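Local structure of putative pyrroline carboxylate reductase (Streptococcus pyogenes, 2AHR) at residues M112-A117 with S167-I172; F161-G166 with D250-K255. The protein probably catalyses the NAD(P)H-dependent reduction of 1-pyrroline-5-carboxylate to L-proline, the last step of proline biosynthesis. All blocks are in the same frame, centred on the assembly; numbering follows the deposited sequence.

Contact 1: residues M112-A117 with S167-I172; sequences MPNMNA and SSPAYI. With NAP (NADP nicotinamide-adenine-dinucleotide phosphate), chain S.
With chi1 at 66°, Asn114 sets its CG between its own backbone N and carbonyl carbon, and its CB is turned toward the helix, where it meets the ring of Pro169. The approach is a light apolar touch: Asn114 CB lies 4.0 Å from Pro169 CG, the ring atom that projects from the helix, and the two segments together bury 102 Å². No hydrogen bond joins them. Asn116 flanks the same ring carbon more distantly. The same torsion carries the Asn114 amide to two backbone partners. Its OD1 accepts from Asn116 N at 3.0 Å, the donor tilted 32° from the carbonyl plane and the N-H angle bent to 135°, which makes an Asx turn. Its ND2 donates to the backbone O of Ala165, on the helix turn just ahead of Ser167, so that the amide ties loop and helix together although its CB does the packing. A further bond, Ala117 N to Asn114 O at 3.1 Å, accompanies the 3-10 segment that starts at Met115. The loop leaves strand 108-112, the last of the parallel strands of the Rossmann-type NADP-binding half, whereas Pro169 sits in a kink of helix 158-185, which belongs to the dimerisation region. This junction borders the nicotinamide end of NADP. Pro113 O lies 3.1 Å from C5N of the NADP nicotinamide ring, and the selenium of Met112, a selenomethionine, lies 3.6 Å from the same C5N. Met115, also a selenomethionine, is bent at chi2 and chi3 and brings its CE within 3.6 Å of the carboxamide O7N of NADP. Ser167, whose CB points away from the loop, has its OG hydrogen-bonded to OG1 of Thr228 and of Thr229, both of the second subunit.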
HETATM    1  N   MSE E 112     -24.797   8.827 -28.369  1.00 33.16           N
HETATM    2  CA  MSE E 112     -23.875   9.097 -27.270  1.00 32.84           C
HETATM    3  C   MSE E 112     -22.904  10.164 -27.721  1.00 32.59           C
HETATM    4  O   MSE E 112     -21.904   9.849 -28.346  1.00 32.14           O
HETATM    5  CB  MSE E 112     -23.143   7.836 -26.773  1.00 32.64           C
HETATM    6  CG  MSE E 112     -22.273   8.051 -25.483  1.00 31.82           C
HETATM    7 SE   MSE E 112     -22.977   9.189 -24.221  1.00 25.50          SE
HETATM    8  CE  MSE E 112     -24.388   8.189 -23.809  1.00 25.75           C
ATOM      9  N   PRO E 113     -23.242  11.439 -27.444  1.00 32.22           N
ATOM     10  CA  PRO E 113     -22.446  12.623 -27.760  1.00 32.28           C
ATOM     11  C   PRO E 113     -21.485  13.010 -26.637  1.00 32.44           C
ATOM     12  O   PRO E 113     -21.473  12.374 -25.575  1.00 32.16           O
ATOM     13  CB  PRO E 113     -23.516  13.714 -27.951  1.00 31.99           C
ATOM     14  CG  PRO E 113     -24.608  13.321 -26.950  1.00 32.51           C
ATOM     15  CD  PRO E 113     -24.535  11.792 -26.822  1.00 32.69           C
ATOM     16  N   ASN E 114     -20.679  14.044 -26.869  1.00 32.39           N
ATOM     17  CA  ASN E 114     -19.851  14.601 -25.809  1.00 32.43           C
ATOM     18  C   ASN E 114     -19.848  16.134 -25.851  1.00 33.31           C
ATOM     19  O   ASN E 114     -20.452  16.739 -26.746  1.00 33.00           O
ATOM     20  CB  ASN E 114     -18.443  13.977 -25.790  1.00 32.08           C
ATOM     21  CG  ASN E 114     -17.619  14.317 -27.027  1.00 33.15           C
ATOM     22  OD1 ASN E 114     -17.746  15.407 -27.600  1.00 34.20           O
ATOM     23  ND2 ASN E 114     -16.766  13.395 -27.433  1.00 30.38           N
HETATM   24  N   MSE E 115     -19.190  16.764 -24.884  1.00 34.08           N
HETATM   25  CA  MSE E 115     -19.305  18.215 -24.713  1.00 34.71           C
HETATM   26  C   MSE E 115     -18.598  18.974 -25.866  1.00 35.23           C
HETATM   27  O   MSE E 115     -18.800  20.174 -26.037  1.00 35.46           O
HETATM   28  CB  MSE E 115     -18.779  18.618 -23.329  1.00 34.63           C
HETATM   29  CG  MSE E 115     -19.106  20.049 -22.847  1.00 34.51           C
HETATM   30 SE   MSE E 115     -20.849  20.512 -22.628  1.00 34.95          SE
HETATM   31  CE  MSE E 115     -21.567  19.147 -21.784  1.00 36.29           C
ATOM     32  N   ASN E 116     -17.811  18.257 -26.673  1.00 35.22           N
ATOM     33  CA  ASN E 116     -17.173  18.843 -27.857  1.00 35.25           C
ATOM     34  C   ASN E 116     -18.168  19.205 -28.973  1.00 35.55           C
ATOM     35  O   ASN E 116     -17.803  19.835 -29.968  1.00 34.68           O
ATOM     36  CB  ASN E 116     -16.060  17.935 -28.381  1.00 35.14           C
ATOM     37  CG  ASN E 116     -14.999  17.663 -27.328  1.00 35.53           C
ATOM     38  OD1 ASN E 116     -14.439  16.547 -27.234  1.00 35.74           O
ATOM     39  ND2 ASN E 116     -14.733  18.670 -26.515  1.00 28.96           N
ATOM     40  N   ALA E 117     -19.419  18.789 -28.794  1.00 35.86           N
ATOM     41  CA  ALA E 117     -20.530  19.337 -29.569  1.00 36.61           C
ATOM     42  C   ALA E 117     -20.489  20.860 -29.568  1.00 37.17           C
ATOM     43  O   ALA E 117     -20.859  21.486 -30.564  1.00 37.52           O
ATOM     44  CB  ALA E 117     -21.869  18.834 -29.027  1.00 35.78           C
ATOM     45  N   SER E 167     -17.533  10.280 -21.494  1.00 32.74           N
ATOM     46  CA  SER E 167     -16.981  10.680 -20.201  1.00 32.60           C
ATOM     47  C   SER E 167     -15.530  11.098 -20.300  1.00 32.27           C
ATOM     48  O   SER E 167     -15.051  11.883 -19.472  1.00 31.12           O
ATOM     49  CB  SER E 167     -17.055   9.509 -19.212  1.00 32.64           C
ATOM     50  OG  SER E 167     -18.385   9.201 -18.935  1.00 33.58           O
ATOM     51  N   SER E 168     -14.814  10.529 -21.276  1.00 31.93           N
ATOM     52  CA  SER E 168     -13.364  10.714 -21.366  1.00 31.71           C
ATOM     53  C   SER E 168     -12.908  12.161 -21.459  1.00 31.59           C
ATOM     54  O   SER E 168     -11.809  12.480 -20.998  1.00 32.42           O
ATOM     55  CB  SER E 168     -12.730   9.868 -22.483  1.00 32.05           C
ATOM     56  OG  SER E 168     -13.092  10.345 -23.763  1.00 32.56           O
ATOM     57  N   PRO E 169     -13.716  13.050 -22.074  1.00 31.71           N
ATOM     58  CA  PRO E 169     -13.269  14.446 -22.010  1.00 30.75           C
ATOM     59  C   PRO E 169     -12.902  14.921 -20.599  1.00 30.29           C
ATOM     60  O   PRO E 169     -11.906  15.633 -20.437  1.00 29.63           O
ATOM     61  CB  PRO E 169     -14.468  15.229 -22.568  1.00 30.45           C
ATOM     62  CG  PRO E 169     -15.106  14.259 -23.545  1.00 31.50           C
ATOM     63  CD  PRO E 169     -14.951  12.904 -22.885  1.00 31.72           C
ATOM     64  N   ALA E 170     -13.693  14.552 -19.591  1.00 29.80           N
ATOM     65  CA  ALA E 170     -13.366  14.926 -18.212  1.00 30.07           C
ATOM     66  C   ALA E 170     -12.017  14.321 -17.759  1.00 30.11           C
ATOM     67  O   ALA E 170     -11.254  14.968 -17.039  1.00 30.67           O
ATOM     68  CB  ALA E 170     -14.499  14.525 -17.253  1.00 29.48           C
ATOM     69  N   TYR E 171     -11.720  13.097 -18.190  1.00 29.58           N
ATOM     70  CA  TYR E 171     -10.497  12.430 -17.763  1.00 30.17           C
ATOM     71  C   TYR E 171      -9.317  13.105 -18.453  1.00 30.13           C
ATOM     72  O   TYR E 171      -8.248  13.231 -17.868  1.00 30.79           O
ATOM     73  CB  TYR E 171     -10.548  10.895 -18.067  1.00 30.21           C
ATOM     74  CG  TYR E 171     -11.858  10.247 -17.599  1.00 30.55           C
ATOM     75  CD1 TYR E 171     -12.580  10.819 -16.562  1.00 31.20           C
ATOM     76  CD2 TYR E 171     -12.356   9.074 -18.176  1.00 29.12           C
ATOM     77  CE1 TYR E 171     -13.773  10.291 -16.117  1.00 32.14           C
ATOM     78  CE2 TYR E 171     -13.580   8.515 -17.737  1.00 31.74           C
ATOM     79  CZ  TYR E 171     -14.274   9.152 -16.690  1.00 33.07           C
ATOM     80  OH  TYR E 171     -15.469   8.703 -16.180  1.00 32.98           O
ATOM     81  N   ILE E 172      -9.521  13.489 -19.716  1.00 29.91           N
ATOM     82  CA  ILE E 172      -8.535  14.222 -20.501  1.00 29.60           C
ATOM     83  C   ILE E 172      -8.243  15.571 -19.859  1.00 29.17           C
ATOM     84  O   ILE E 172      -7.084  15.947 -19.750  1.00 27.47           O
ATOM     85  CB  ILE E 172      -8.994  14.391 -21.980  1.00 29.78           C
ATOM     86  CG1 ILE E 172      -9.037  13.024 -22.696  1.00 31.42           C
ATOM     87  CG2 ILE E 172      -8.078  15.351 -22.735  1.00 28.95           C
ATOM     88  CD1 ILE E 172     -10.112  12.930 -23.828  1.00 29.23           C
TER
HETATM   89  PA  NAP S1504     -27.923  18.293 -16.596  1.00 71.82           P
HETATM   90  O1A NAP S1504     -28.173  18.110 -15.140  1.00 70.64           O
HETATM   91  O2A NAP S1504     -26.914  19.369 -16.819  1.00 71.30           O
HETATM   92  O5B NAP S1504     -29.277  18.598 -17.427  1.00 71.91           O
HETATM   93  C5B NAP S1504     -30.509  17.984 -17.126  1.00 74.73           C
HETATM   94  C4B NAP S1504     -31.608  19.017 -17.363  1.00 76.90           C
HETATM   95  O4B NAP S1504     -32.897  18.426 -17.369  1.00 77.46           O
HETATM   96  C3B NAP S1504     -31.596  20.098 -16.284  1.00 77.49           C
HETATM   97  O3B NAP S1504     -31.385  21.344 -16.914  1.00 77.05           O
HETATM   98  C2B NAP S1504     -32.960  20.024 -15.617  1.00 78.55           C
HETATM   99  O2B NAP S1504     -33.584  21.280 -15.399  1.00 80.39           O
HETATM  100  C1B NAP S1504     -33.782  19.283 -16.663  1.00 78.30           C
HETATM  101  N9A NAP S1504     -34.956  18.611 -16.053  1.00 78.43           N
HETATM  102  C8A NAP S1504     -35.086  18.140 -14.765  1.00 78.32           C
HETATM  103  N7A NAP S1504     -36.330  17.618 -14.624  1.00 78.70           N
HETATM  104  C5A NAP S1504     -36.999  17.753 -15.797  1.00 78.29           C
HETATM  105  C6A NAP S1504     -38.294  17.407 -16.186  1.00 78.02           C
HETATM  106  N6A NAP S1504     -39.241  17.367 -15.251  1.00 78.66           N
HETATM  107  N1A NAP S1504     -38.693  17.680 -17.480  1.00 77.76           N
HETATM  108  C2A NAP S1504     -37.836  18.308 -18.367  1.00 77.27           C
HETATM  109  N3A NAP S1504     -36.563  18.658 -17.965  1.00 76.85           N
HETATM  110  C4A NAP S1504     -36.148  18.383 -16.702  1.00 77.94           C
HETATM  111  O3  NAP S1504     -27.476  16.876 -17.247  1.00 69.77           O
HETATM  112  PN  NAP S1504     -26.578  16.736 -18.589  1.00 68.69           P
HETATM  113  O1N NAP S1504     -25.153  16.661 -18.153  1.00 69.47           O
HETATM  114  O2N NAP S1504     -26.965  17.740 -19.616  1.00 67.83           O
HETATM  115  O5D NAP S1504     -27.019  15.268 -19.100  1.00 66.01           O
HETATM  116  C5D NAP S1504     -28.223  15.061 -19.803  1.00 62.62           C
HETATM  117  C4D NAP S1504     -28.158  13.743 -20.572  1.00 60.42           C
HETATM  118  O4D NAP S1504     -27.057  13.713 -21.460  1.00 58.44           O
HETATM  119  C3D NAP S1504     -28.002  12.554 -19.631  1.00 59.85           C
HETATM  120  O3D NAP S1504     -28.966  11.596 -19.998  1.00 60.11           O
HETATM  121  C2D NAP S1504     -26.594  12.016 -19.850  1.00 58.23           C
HETATM  122  O2D NAP S1504     -26.580  10.598 -19.722  1.00 55.05           O
HETATM  123  C1D NAP S1504     -26.264  12.543 -21.263  1.00 57.31           C
HETATM  124  N1N NAP S1504     -24.845  12.894 -21.533  1.00 55.30           N
HETATM  125  C2N NAP S1504     -24.211  13.910 -20.846  1.00 53.27           C
HETATM  126  C3N NAP S1504     -22.886  14.242 -21.142  1.00 51.06           C
HETATM  127  C7N NAP S1504     -22.214  15.419 -20.499  1.00 49.66           C
HETATM  128  O7N NAP S1504     -20.901  15.712 -20.921  1.00 49.98           O
HETATM  129  N7N NAP S1504     -22.850  16.153 -19.576  1.00 47.53           N
HETATM  130  C4N NAP S1504     -22.205  13.540 -22.145  1.00 51.37           C
HETATM  131  C5N NAP S1504     -22.847  12.526 -22.842  1.00 50.58           C
HETATM  132  C6N NAP S1504     -24.171  12.218 -22.524  1.00 54.38           C
HETATM  133  P2B NAP S1504     -33.173  22.316 -14.225  1.00 81.61           P
HETATM  134  O1X NAP S1504     -34.222  23.414 -14.190  1.00 81.45           O
HETATM  135  O2X NAP S1504     -33.170  21.594 -12.896  1.00 81.93           O
HETATM  136  O3X NAP S1504     -31.802  22.913 -14.497  1.00 80.71           O

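Contact 2: residues F161-G166 with D250-K255; sequences FTALAG and DKTIDK
Ala163 CB fits against two neighbouring residues of the facing helix, touching Ile253 CG1 at 3.8 Å and Thr252 CG2 at 3.9 Å. The methyl of Thr252 also lies 4.0 Å from Ala163 CA, so it rests against the backbone as well as the side chain. The small alanine allows a close approach, the CA atoms of Ala163 and Thr252 being 5.9 Å apart. Thr252 presents carbon here because its CG2 stands anti to the backbone N, while OG1 (chi1 -50°) lies beside that N and is hydrogen-bonded to the backbone O of Ala248, one turn earlier. Ile253 also has its CG1 beside the backbone N, and it is this branch that reaches Ala163. The contact is helix-to-helix packing in the all-helical dimerisation region of this reductase family, joining helix 158-185 to the C-terminal helix 241-258. Around Ala163 the first helix widens into a pi-type turn (162-166): Thr162 O meets Gly166 N at 3.0 Å only in a weak bond and is also reached by Ser167 N one residue farther on, the pi-type step. Gly166 itself touches NADP. Farther out, Thr162 packs on Ala91 and Met112. On the subunit interface, Asp250 forms a salt bridge to Lys185 and a hydrogen bond to Asn186, both of the second subunit, where Ile253 also packs on Asn186.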
ATOM      1  N   PHE E 161     -18.650   2.859 -25.246  1.00 30.98           N
ATOM      2  CA  PHE E 161     -18.467   4.081 -26.024  1.00 30.88           C
ATOM      3  C   PHE E 161     -18.769   5.294 -25.124  1.00 30.93           C
ATOM      4  O   PHE E 161     -18.097   6.315 -25.212  1.00 30.90           O
ATOM      5  CB  PHE E 161     -19.385   4.090 -27.263  1.00 31.05           C
ATOM      6  CG  PHE E 161     -19.151   5.252 -28.199  1.00 29.88           C
ATOM      7  CD1 PHE E 161     -18.419   5.073 -29.377  1.00 29.03           C
ATOM      8  CD2 PHE E 161     -19.692   6.504 -27.928  1.00 30.75           C
ATOM      9  CE1 PHE E 161     -18.211   6.129 -30.254  1.00 29.64           C
ATOM     10  CE2 PHE E 161     -19.491   7.593 -28.802  1.00 31.51           C
ATOM     11  CZ  PHE E 161     -18.749   7.406 -29.966  1.00 31.62           C
ATOM     12  N   THR E 162     -19.783   5.182 -24.271  1.00 31.13           N
ATOM     13  CA  THR E 162     -20.069   6.218 -23.255  1.00 30.73           C
ATOM     14  C   THR E 162     -18.809   6.578 -22.452  1.00 31.39           C
ATOM     15  O   THR E 162     -18.553   7.759 -22.170  1.00 32.16           O
ATOM     16  CB  THR E 162     -21.178   5.744 -22.302  1.00 31.08           C
ATOM     17  OG1 THR E 162     -22.355   5.434 -23.064  1.00 31.49           O
ATOM     18  CG2 THR E 162     -21.494   6.799 -21.216  1.00 29.47           C
ATOM     19  N   ALA E 163     -18.016   5.571 -22.089  1.00 30.74           N
ATOM     20  CA  ALA E 163     -16.781   5.798 -21.339  1.00 30.97           C
ATOM     21  C   ALA E 163     -15.662   6.362 -22.211  1.00 30.95           C
ATOM     22  O   ALA E 163     -14.944   7.271 -21.789  1.00 30.99           O
ATOM     23  CB  ALA E 163     -16.306   4.471 -20.629  1.00 30.89           C
ATOM     24  N   LEU E 164     -15.474   5.797 -23.408  1.00 31.03           N
ATOM     25  CA  LEU E 164     -14.373   6.205 -24.264  1.00 31.13           C
ATOM     26  C   LEU E 164     -14.542   7.579 -24.866  1.00 31.76           C
ATOM     27  O   LEU E 164     -13.549   8.257 -25.142  1.00 32.06           O
ATOM     28  CB  LEU E 164     -14.173   5.222 -25.409  1.00 31.28           C
ATOM     29  CG  LEU E 164     -13.691   3.822 -25.069  1.00 33.17           C
ATOM     30  CD1 LEU E 164     -13.468   3.093 -26.412  1.00 36.35           C
ATOM     31  CD2 LEU E 164     -12.428   3.860 -24.245  1.00 32.46           C
ATOM     32  N   ALA E 165     -15.785   7.998 -25.085  1.00 32.10           N
ATOM     33  CA  ALA E 165     -16.030   9.242 -25.830  1.00 32.27           C
ATOM     34  C   ALA E 165     -16.847  10.226 -25.031  1.00 32.06           C
ATOM     35  O   ALA E 165     -16.655  11.422 -25.150  1.00 32.59           O
ATOM     36  CB  ALA E 165     -16.755   8.928 -27.140  1.00 31.85           C
ATOM     37  N   GLY E 166     -17.799   9.713 -24.260  1.00 32.71           N
ATOM     38  CA  GLY E 166     -18.762  10.552 -23.536  1.00 32.48           C
ATOM     39  C   GLY E 166     -18.190  11.136 -22.270  1.00 33.12           C
ATOM     40  O   GLY E 166     -18.342  12.345 -21.996  1.00 33.18           O
ATOM     41  N   ASP E 250     -13.560   1.164 -16.307  1.00 31.52           N
ATOM     42  CA  ASP E 250     -14.386   0.106 -15.685  1.00 31.75           C
ATOM     43  C   ASP E 250     -15.478   0.671 -14.765  1.00 31.96           C
ATOM     44  O   ASP E 250     -16.650   0.285 -14.873  1.00 31.77           O
ATOM     45  CB  ASP E 250     -13.511  -0.888 -14.905  1.00 32.26           C
ATOM     46  CG  ASP E 250     -12.782  -1.908 -15.839  1.00 34.87           C
ATOM     47  OD1 ASP E 250     -13.056  -1.921 -17.060  1.00 34.97           O
ATOM     48  OD2 ASP E 250     -11.925  -2.692 -15.352  1.00 38.96           O
ATOM     49  N   LYS E 251     -15.095   1.580 -13.866  1.00 31.10           N
ATOM     50  CA  LYS E 251     -16.080   2.213 -12.960  1.00 32.30           C
ATOM     51  C   LYS E 251     -17.134   2.993 -13.723  1.00 31.72           C
ATOM     52  O   LYS E 251     -18.299   3.010 -13.328  1.00 31.83           O
ATOM     53  CB  LYS E 251     -15.393   3.129 -11.936  1.00 31.83           C
ATOM     54  CG  LYS E 251     -14.743   2.344 -10.803  1.00 35.62           C
ATOM     55  CD  LYS E 251     -15.805   1.742  -9.890  1.00 41.09           C
ATOM     56  CE  LYS E 251     -15.275   1.360  -8.503  1.00 45.78           C
ATOM     57  NZ  LYS E 251     -16.389   0.828  -7.600  1.00 47.02           N
ATOM     58  N   THR E 252     -16.720   3.628 -14.820  1.00 31.38           N
ATOM     59  CA  THR E 252     -17.648   4.400 -15.647  1.00 31.63           C
ATOM     60  C   THR E 252     -18.676   3.456 -16.274  1.00 31.08           C
ATOM     61  O   THR E 252     -19.878   3.733 -16.267  1.00 30.27           O
ATOM     62  CB  THR E 252     -16.904   5.198 -16.734  1.00 31.57           C
ATOM     63  OG1 THR E 252     -15.820   5.932 -16.133  1.00 32.64           O
ATOM     64  CG2 THR E 252     -17.868   6.173 -17.459  1.00 30.24           C
ATOM     65  N   ILE E 253     -18.177   2.347 -16.819  1.00 31.46           N
ATOM     66  CA  ILE E 253     -19.008   1.343 -17.452  1.00 31.21           C
ATOM     67  C   ILE E 253     -19.938   0.685 -16.420  1.00 32.16           C
ATOM     68  O   ILE E 253     -21.136   0.480 -16.700  1.00 32.95           O
ATOM     69  CB  ILE E 253     -18.117   0.306 -18.206  1.00 32.05           C
ATOM     70  CG1 ILE E 253     -17.370   1.003 -19.361  1.00 30.49           C
ATOM     71  CG2 ILE E 253     -18.950  -0.878 -18.726  1.00 29.31           C
ATOM     72  CD1 ILE E 253     -16.458   0.096 -20.129  1.00 32.74           C
ATOM     73  N   ASP E 254     -19.403   0.340 -15.242  1.00 32.67           N
ATOM     74  CA  ASP E 254     -20.217  -0.228 -14.150  1.00 33.48           C
ATOM     75  C   ASP E 254     -21.404   0.691 -13.837  1.00 33.08           C
ATOM     76  O   ASP E 254     -22.527   0.234 -13.660  1.00 33.12           O
ATOM     77  CB  ASP E 254     -19.414  -0.383 -12.850  1.00 34.02           C
ATOM     78  CG  ASP E 254     -18.470  -1.556 -12.861  1.00 37.11           C
ATOM     79  OD1 ASP E 254     -18.541  -2.419 -13.770  1.00 40.98           O
ATOM     80  OD2 ASP E 254     -17.640  -1.605 -11.927  1.00 41.17           O
ATOM     81  N   LYS E 255     -21.147   1.988 -13.766  1.00 32.77           N
ATOM     82  CA  LYS E 255     -22.216   2.937 -13.457  1.00 32.87           C
ATOM     83  C   LYS E 255     -23.235   2.953 -14.575  1.00 32.95           C
ATOM     84  O   LYS E 255     -24.433   2.933 -14.318  1.00 32.19           O
ATOM     85  CB  LYS E 255     -21.670   4.344 -13.233  1.00 32.21           C
ATOM     86  CG  LYS E 255     -22.769   5.368 -12.906  1.00 33.96           C
ATOM     87  CD  LYS E 255     -23.371   5.056 -11.511  1.00 35.12           C
ATOM     88  CE  LYS E 255     -24.476   6.037 -11.151  1.00 39.02           C
ATOM     89  NZ  LYS E 255     -24.878   5.794  -9.742  1.00 41.02           N
TER

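How the contacts relate
The two contacts lie on successive turns of helix 158-185, their centres 11 Å apart, and a probable backbone hydrogen bond from Ser167 N to Thr162 O (2.8 Å), the five-residue step of the pi-type turn, runs from one to the other. A second tie is made by side chains: Tyr171 OH of contact 1 and Thr252 OG1 of contact 2 are 2.8 Å apart, a probable hydrogen bond, and Tyr171 OH also bonds to Thr229 O of the second subunit. Phe161 CE2 packs 3.3 Å from Met112 O. The helix thus has the NADP-binding loop 112-117 and the C-terminal helix as separate neighbours, and Ser224 of the second subunit completes the NADP site.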